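Side-chain contacts in Pab-dependent poly(a)-specific ribonuclease subunit PAN2 (Neurospora crassa, PDB 4CZW), which probably shortens the poly(A) tails of mRNA, releasing 5'-AMP, as the catalytic subunit of the Pan2-Pan3 deadenylation complex, with a ubiquitin-protease-like domain serving as scaffold: residues Ala108-Ser113 with Gly119-Ile124; Leu133-Thr138 with Cys270-Thr275. One frame throughout, in Å; residues are numbered along the deposited sequence.

How the contacts relate
Both contacts belong to the ubiquitin-protease-like domain, which is predicted to lack catalytic activity; their centres lie about 17 Å apart. Helix 130-149 joins them. In contact 2 this helix sends Lys135 toward the loop 270-275, while other residues of the same turns meet the loop 119-124 of contact 1. There Asn136 ND2 lies 3.0 Å from Gly119 O, a probable hydrogen bond, and Val120 CG1 packs 3.6 Å from Leu137 N. In contact 1 the side chain of Leu109 is about 14 Å from a zinc ion and about 11 Å from the side chain of its ligand Cys80. Contact 2 lies away from the metal sites and joins the helix to the region following strand 266-270.

Contact 1 (Ala108-Ser113 with Gly119-Ile124); sequences ALNHTS and GVLEDI
Beside the meeting of Leu109 with Leu121, the carbonyl oxygen of Ala108 is held twice: Thr112 OG1 donates to Ala108 O at 2.8 Å, tilted 32° from the carbonyl plane, and His111 N reaches it from the opposite face. A threonine suits position 112 because its short hydroxyl can fold back on the preceding helical turn. With the type I beta turn from Leu109 to Thr112, these bonds shape the chain from which Leu109 and Asn110 reach the loop 119-124. The arrangement lies in the pseudo-ubiquitin-hydrolase domain, and His111 NE2 of the same turn is hydrogen-bonded to Glu500, a residue probably of the exonuclease part. Across the contact the packing is mostly apolar. Leu109 and Leu121 slide past one another in opposite directions, Leu109 CD2 coming 4.2 Å from Leu121 CD2. The other Leu109 branch, CD1, touches Val120 CG2 at 4.3 Å, and Phe140 of helix 130-149 packs on both residues. With CG anti to the backbone N (chi1 -170°), the side chain of Asn110, an amide suited to this exposed margin, crosses that of Leu121 at about a right angle, and Asn110 OD1 rests 3.3 Å from Leu121 CD1.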
ATOM      1  N   ALA A 108      -6.604  -0.347  -9.421  1.00 48.33           N
ATOM      2  CA  ALA A 108      -6.580   1.075  -9.746  1.00 41.59           C
ATOM      3  C   ALA A 108      -5.373   1.418 -10.614  1.00 53.39           C
ATOM      4  O   ALA A 108      -5.437   2.316 -11.454  1.00 48.56           O
ATOM      5  CB  ALA A 108      -6.572   1.909  -8.475  1.00 38.64           C
ATOM      6  N   LEU A 109      -4.273   0.701 -10.398  1.00 52.61           N
ATOM      7  CA  LEU A 109      -3.073   0.862 -11.212  1.00 44.55           C
ATOM      8  C   LEU A 109      -3.375   0.552 -12.672  1.00 50.96           C
ATOM      9  O   LEU A 109      -2.876   1.215 -13.580  1.00 52.39           O
ATOM     10  CB  LEU A 109      -1.952  -0.047 -10.704  1.00 46.13           C
ATOM     11  CG  LEU A 109      -0.661  -0.078 -11.529  1.00 39.42           C
ATOM     12  CD1 LEU A 109       0.116   1.219 -11.370  1.00 37.82           C
ATOM     13  CD2 LEU A 109       0.198  -1.274 -11.149  1.00 39.02           C
ATOM     14  N   ASN A 110      -4.210  -0.460 -12.881  1.00 49.09           N
ATOM     15  CA  ASN A 110      -4.597  -0.891 -14.217  1.00 51.74           C
ATOM     16  C   ASN A 110      -5.415   0.170 -14.952  1.00 51.13           C
ATOM     17  O   ASN A 110      -5.527   0.139 -16.178  1.00 59.39           O
ATOM     18  CB  ASN A 110      -5.387  -2.199 -14.133  1.00 56.08           C
ATOM     19  CG  ASN A 110      -5.608  -2.840 -15.488  1.00 72.65           C
ATOM     20  OD1 ASN A 110      -4.797  -2.687 -16.400  1.00 84.20           O
ATOM     21  ND2 ASN A 110      -6.714  -3.563 -15.626  1.00 74.28           N
ATOM     22  N   HIS A 111      -5.980   1.108 -14.198  1.00 50.55           N
ATOM     23  CA  HIS A 111      -6.802   2.164 -14.777  1.00 51.54           C
ATOM     24  C   HIS A 111      -6.081   3.510 -14.778  1.00 46.42           C
ATOM     25  O   HIS A 111      -6.603   4.500 -15.289  1.00 54.98           O
ATOM     26  CB  HIS A 111      -8.127   2.286 -14.021  1.00 55.92           C
ATOM     27  CG  HIS A 111      -8.975   1.054 -14.084  1.00 60.51           C
ATOM     28  ND1 HIS A 111      -9.527   0.589 -15.258  1.00 63.36           N
ATOM     29  CD2 HIS A 111      -9.373   0.195 -13.116  1.00 64.82           C
ATOM     30  CE1 HIS A 111     -10.223  -0.506 -15.012  1.00 73.43           C
ATOM     31  NE2 HIS A 111     -10.146  -0.768 -13.720  1.00 70.81           N
ATOM     32  N   THR A 112      -4.881   3.542 -14.206  1.00 50.26           N
ATOM     33  CA  THR A 112      -4.096   4.770 -14.140  1.00 55.57           C
ATOM     34  C   THR A 112      -3.572   5.150 -15.525  1.00 58.04           C
ATOM     35  O   THR A 112      -3.276   4.279 -16.342  1.00 59.07           O
ATOM     36  CB  THR A 112      -2.911   4.627 -13.158  1.00 52.84           C
ATOM     37  OG1 THR A 112      -3.379   4.080 -11.919  1.00 58.95           O
ATOM     38  CG2 THR A 112      -2.255   5.977 -12.892  1.00 51.60           C
ATOM     39  N   SER A 113      -3.473   6.450 -15.786  1.00 59.39           N
ATOM     40  CA  SER A 113      -2.979   6.940 -17.067  1.00 64.01           C
ATOM     41  C   SER A 113      -1.530   6.525 -17.306  1.00 63.48           C
ATOM     42  O   SER A 113      -0.730   6.469 -16.371  1.00 65.98           O
ATOM     43  CB  SER A 113      -3.107   8.463 -17.141  1.00 63.05           C
ATOM     44  OG  SER A 113      -2.350   9.090 -16.119  1.00 88.08           O
ATOM     45  N   GLY A 119       5.120  -0.036 -18.806  1.00 54.66           N
ATOM     46  CA  GLY A 119       5.611  -1.367 -18.501  1.00 49.15           C
ATOM     47  C   GLY A 119       5.435  -1.758 -17.047  1.00 60.33           C
ATOM     48  O   GLY A 119       6.346  -2.310 -16.428  1.00 52.87           O
ATOM     49  N   VAL A 120       4.258  -1.475 -16.498  1.00 54.56           N
ATOM     50  CA  VAL A 120       3.970  -1.783 -15.103  1.00 47.89           C
ATOM     51  C   VAL A 120       2.821  -2.780 -14.979  1.00 52.30           C
ATOM     52  O   VAL A 120       2.440  -3.170 -13.875  1.00 53.92           O
ATOM     53  CB  VAL A 120       3.626  -0.511 -14.306  1.00 47.14           C
ATOM     54  CG1 VAL A 120       4.798   0.456 -14.323  1.00 44.84           C
ATOM     55  CG2 VAL A 120       2.378   0.148 -14.871  1.00 48.68           C
ATOM     56  N   LEU A 121       2.272  -3.188 -16.119  1.00 53.92           N
ATOM     57  CA  LEU A 121       1.194  -4.171 -16.145  1.00 47.87           C
ATOM     58  C   LEU A 121       1.684  -5.472 -16.774  1.00 48.85           C
ATOM     59  O   LEU A 121       1.984  -5.516 -17.968  1.00 52.68           O
ATOM     60  CB  LEU A 121      -0.013  -3.622 -16.909  1.00 49.00           C
ATOM     61  CG  LEU A 121      -0.568  -2.286 -16.406  1.00 48.50           C
ATOM     62  CD1 LEU A 121      -1.707  -1.804 -17.292  1.00 49.57           C
ATOM     63  CD2 LEU A 121      -1.022  -2.397 -14.957  1.00 48.73           C
ATOM     64  N   GLU A 122       1.748  -6.529 -15.969  1.00 60.71           N
ATOM     65  CA  GLU A 122       2.376  -7.785 -16.373  1.00 65.81           C
ATOM     66  C   GLU A 122       1.700  -8.463 -17.567  1.00 64.67           C
ATOM     67  O   GLU A 122       2.276  -9.360 -18.182  1.00 65.59           O
ATOM     68  CB  GLU A 122       2.412  -8.757 -15.188  1.00 60.05           C
ATOM     69  CG  GLU A 122       1.043  -9.218 -14.709  1.00 75.34           C
ATOM     70  CD  GLU A 122       1.124 -10.090 -13.469  1.00 76.84           C
ATOM     71  OE1 GLU A 122       2.247 -10.314 -12.970  1.00 71.78           O
ATOM     72  OE2 GLU A 122       0.065 -10.549 -12.992  1.00 71.53           O
ATOM     73  N   ASP A 123       0.484  -8.037 -17.894  1.00 67.43           N
ATOM     74  CA  ASP A 123      -0.242  -8.606 -19.023  1.00 71.58           C
ATOM     75  C   ASP A 123       0.002  -7.818 -20.306  1.00 65.61           C
ATOM     76  O   ASP A 123      -0.142  -8.348 -21.407  1.00 64.00           O
ATOM     77  CB  ASP A 123      -1.741  -8.661 -18.723  1.00 75.45           C
ATOM     78  CG  ASP A 123      -2.080  -9.635 -17.612  1.00 93.39           C
ATOM     79  OD1 ASP A 123      -1.321 -10.609 -17.423  1.00 91.76           O
ATOM     80  OD2 ASP A 123      -3.106  -9.429 -16.932  1.00112.22           O
ATOM     81  N   ILE A 124       0.377  -6.551 -20.156  1.00 69.87           N
ATOM     82  CA  ILE A 124       0.548  -5.659 -21.298  1.00 66.50           C
ATOM     83  C   ILE A 124       2.026  -5.374 -21.576  1.00 71.46           C
ATOM     84  O   ILE A 124       2.447  -5.309 -22.733  1.00 72.93           O
ATOM     85  CB  ILE A 124      -0.209  -4.320 -21.081  1.00 59.14           C
ATOM     86  CG1 ILE A 124      -1.716  -4.503 -21.296  1.00 64.68           C
ATOM     87  CG2 ILE A 124       0.304  -3.237 -22.017  1.00 69.89           C
ATOM     88  CD1 ILE A 124      -2.459  -5.072 -20.104  1.00 83.73           C
TER

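Contact 2 (Leu133-Thr138 with Cys270-Thr275); sequences LVKNLT and CTEITT
Cys270, the last residue of strand 266-270, meets Lys135 of helix 130-149 through sulfur: Cys270 SG lies 4.1 Å from Lys135 CG, the aliphatic root of the lysine. Cysteine fits here as a small, weakly polar group that can be buried against methylenes. The chain then leaves the strand at Thr271, whose hydroxyl is hydrogen-bonded to backbone oxygens of Pro387 and Val388 and so ties the start of the loop to strand 385-394. Glu272 follows in a left-handed backbone conformation (phi 56°, psi 44°). A bend at chi2 (-60°) brings its carboxylate back over the lysine, and the two side chains cross obliquely. Glu272 OE2 stands 3.4 Å from Lys135 NZ in a salt bridge with only a weak hydrogen bond. The same oxygen also lies beside Lys135 CD and CE, about as close to these methylenes as to the ammonium. Lysine suits the span because its methylenes, fully extended beyond CG, cross the apolar part near Cys270 before the charge reaches the partly exposed glutamate. Ile273 turns its hydrocarbon to Met386 and Trp282, and Thr275 serves as the N-cap of helix 276-282, its OG1 bonded to His278 N. The contact thus packs a helix of the ubiquitin-protease-like domain against a loop that leaves its mixed sheet for helix 276-282, while strand 385-394 touches both Lys135 and Ile273, and helix 51-58 packs on Val134 and Thr138 of the lysine's own helix.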
ATOM      1  N   LEU A 133       9.591  -5.192 -14.121  1.00 45.16           N
ATOM      2  CA  LEU A 133       8.279  -4.650 -13.792  1.00 39.55           C
ATOM      3  C   LEU A 133       8.319  -3.768 -12.547  1.00 43.34           C
ATOM      4  O   LEU A 133       7.691  -2.710 -12.509  1.00 44.15           O
ATOM      5  CB  LEU A 133       7.269  -5.784 -13.593  1.00 47.09           C
ATOM      6  CG  LEU A 133       6.803  -6.530 -14.843  1.00 49.51           C
ATOM      7  CD1 LEU A 133       5.971  -7.746 -14.465  1.00 50.98           C
ATOM      8  CD2 LEU A 133       6.013  -5.600 -15.750  1.00 45.97           C
ATOM      9  N   VAL A 134       9.062  -4.204 -11.534  1.00 40.16           N
ATOM     10  CA  VAL A 134       9.137  -3.469 -10.276  1.00 40.82           C
ATOM     11  C   VAL A 134      10.050  -2.248 -10.411  1.00 44.21           C
ATOM     12  O   VAL A 134       9.918  -1.280  -9.663  1.00 44.89           O
ATOM     13  CB  VAL A 134       9.624  -4.374  -9.118  1.00 38.78           C
ATOM     14  CG1 VAL A 134      11.103  -4.694  -9.256  1.00 36.70           C
ATOM     15  CG2 VAL A 134       9.339  -3.724  -7.771  1.00 36.75           C
ATOM     16  N   LYS A 135      10.967  -2.295 -11.374  1.00 44.51           N
ATOM     17  CA  LYS A 135      11.801  -1.141 -11.690  1.00 42.64           C
ATOM     18  C   LYS A 135      10.946  -0.031 -12.275  1.00 43.52           C
ATOM     19  O   LYS A 135      11.013   1.120 -11.841  1.00 44.59           O
ATOM     20  CB  LYS A 135      12.910  -1.515 -12.673  1.00 51.24           C
ATOM     21  CG  LYS A 135      14.110  -2.183 -12.039  1.00 56.91           C
ATOM     22  CD  LYS A 135      15.104  -2.630 -13.094  1.00 63.30           C
ATOM     23  CE  LYS A 135      16.277  -3.359 -12.469  1.00 55.42           C
ATOM     24  NZ  LYS A 135      17.201  -3.886 -13.507  1.00 61.25           N
ATOM     25  N   ASN A 136      10.144  -0.394 -13.270  1.00 41.77           N
ATOM     26  CA  ASN A 136       9.244   0.544 -13.920  1.00 47.69           C
ATOM     27  C   ASN A 136       8.207   1.089 -12.949  1.00 40.48           C
ATOM     28  O   ASN A 136       7.898   2.280 -12.966  1.00 51.35           O
ATOM     29  CB  ASN A 136       8.551  -0.122 -15.111  1.00 46.81           C
ATOM     30  CG  ASN A 136       9.522  -0.504 -16.211  1.00 49.43           C
ATOM     31  OD1 ASN A 136      10.562   0.131 -16.384  1.00 42.34           O
ATOM     32  ND2 ASN A 136       9.186  -1.545 -16.964  1.00 46.58           N
ATOM     33  N   LEU A 137       7.680   0.213 -12.098  1.00 43.77           N
ATOM     34  CA  LEU A 137       6.665   0.605 -11.129  1.00 45.41           C
ATOM     35  C   LEU A 137       7.215   1.595 -10.110  1.00 41.59           C
ATOM     36  O   LEU A 137       6.531   2.541  -9.723  1.00 42.64           O
ATOM     37  CB  LEU A 137       6.107  -0.622 -10.409  1.00 44.29           C
ATOM     38  CG  LEU A 137       5.015  -0.329  -9.380  1.00 45.14           C
ATOM     39  CD1 LEU A 137       3.778   0.247 -10.054  1.00 34.25           C
ATOM     40  CD2 LEU A 137       4.675  -1.583  -8.601  1.00 41.74           C
ATOM     41  N   THR A 138       8.453   1.368  -9.679  1.00 39.93           N
ATOM     42  CA  THR A 138       9.113   2.256  -8.731  1.00 39.80           C
ATOM     43  C   THR A 138       9.212   3.667  -9.304  1.00 47.42           C
ATOM     44  O   THR A 138       8.968   4.651  -8.607  1.00 43.06           O
ATOM     45  CB  THR A 138      10.523   1.751  -8.368  1.00 38.85           C
ATOM     46  OG1 THR A 138      10.443   0.400  -7.899  1.00 40.73           O
ATOM     47  CG2 THR A 138      11.144   2.625  -7.287  1.00 34.08           C
ATOM     48  N   CYS A 270      17.789   1.993  -8.392  1.00 38.61           N
ATOM     49  CA  CYS A 270      17.718   0.805  -9.235  1.00 36.24           C
ATOM     50  C   CYS A 270      19.120   0.262  -9.487  1.00 43.15           C
ATOM     51  O   CYS A 270      20.007   0.992  -9.928  1.00 51.50           O
ATOM     52  CB  CYS A 270      17.020   1.117 -10.561  1.00 47.96           C
ATOM     53  SG  CYS A 270      15.249   1.436 -10.412  1.00 50.63           S
ATOM     54  N   THR A 271      19.313  -1.022  -9.205  1.00 43.91           N
ATOM     55  CA  THR A 271      20.636  -1.634  -9.277  1.00 46.41           C
ATOM     56  C   THR A 271      21.145  -1.783 -10.708  1.00 45.11           C
ATOM     57  O   THR A 271      22.347  -1.683 -10.954  1.00 49.10           O
ATOM     58  CB  THR A 271      20.644  -3.019  -8.605  1.00 39.27           C
ATOM     59  OG1 THR A 271      19.645  -3.850  -9.207  1.00 37.97           O
ATOM     60  CG2 THR A 271      20.359  -2.889  -7.116  1.00 35.21           C
ATOM     61  N   GLU A 272      20.224  -2.025 -11.638  1.00 48.77           N
ATOM     62  CA  GLU A 272      20.553  -2.186 -13.056  1.00 51.51           C
ATOM     63  C   GLU A 272      21.592  -3.281 -13.291  1.00 48.26           C
ATOM     64  O   GLU A 272      22.532  -3.101 -14.064  1.00 56.12           O
ATOM     65  CB  GLU A 272      21.048  -0.862 -13.646  1.00 45.70           C
ATOM     66  CG  GLU A 272      20.056   0.282 -13.525  1.00 52.48           C
ATOM     67  CD  GLU A 272      18.744  -0.007 -14.228  1.00 61.59           C
ATOM     68  OE1 GLU A 272      18.646   0.269 -15.441  1.00 67.72           O
ATOM     69  OE2 GLU A 272      17.811  -0.509 -13.566  1.00 67.22           O
ATOM     70  N   ILE A 273      21.415  -4.414 -12.619  1.00 48.70           N
ATOM     71  CA  ILE A 273      22.304  -5.558 -12.790  1.00 49.27           C
ATOM     72  C   ILE A 273      22.012  -6.275 -14.105  1.00 54.62           C
ATOM     73  O   ILE A 273      20.920  -6.808 -14.298  1.00 62.60           O
ATOM     74  CB  ILE A 273      22.168  -6.555 -11.626  1.00 43.63           C
ATOM     75  CG1 ILE A 273      22.493  -5.870 -10.298  1.00 47.02           C
ATOM     76  CG2 ILE A 273      23.069  -7.757 -11.848  1.00 49.70           C
ATOM     77  CD1 ILE A 273      22.267  -6.748  -9.086  1.00 49.97           C
ATOM     78  N   THR A 274      22.990  -6.288 -15.006  1.00 50.46           N
ATOM     79  CA  THR A 274      22.785  -6.852 -16.337  1.00 56.64           C
ATOM     80  C   THR A 274      23.785  -7.952 -16.684  1.00 60.96           C
ATOM     81  O   THR A 274      23.433  -8.931 -17.342  1.00 67.68           O
ATOM     82  CB  THR A 274      22.867  -5.760 -17.424  1.00 55.62           C
ATOM     83  OG1 THR A 274      24.116  -5.066 -17.313  1.00 60.24           O
ATOM     84  CG2 THR A 274      21.727  -4.766 -17.268  1.00 47.74           C
ATOM     85  N   THR A 275      25.029  -7.793 -16.245  1.00 58.84           N
ATOM     86  CA  THR A 275      26.084  -8.733 -16.606  1.00 57.54           C
ATOM     87  C   THR A 275      26.452  -9.663 -15.458  1.00 56.38           C
ATOM     88  O   THR A 275      26.044  -9.453 -14.317  1.00 60.89           O
ATOM     89  CB  THR A 275      27.356  -7.997 -17.068  1.00 59.37           C
ATOM     90  OG1 THR A 275      27.935  -7.296 -15.960  1.00 56.13           O
ATOM     91  CG2 THR A 275      27.025  -7.008 -18.175  1.00 50.18           C
TER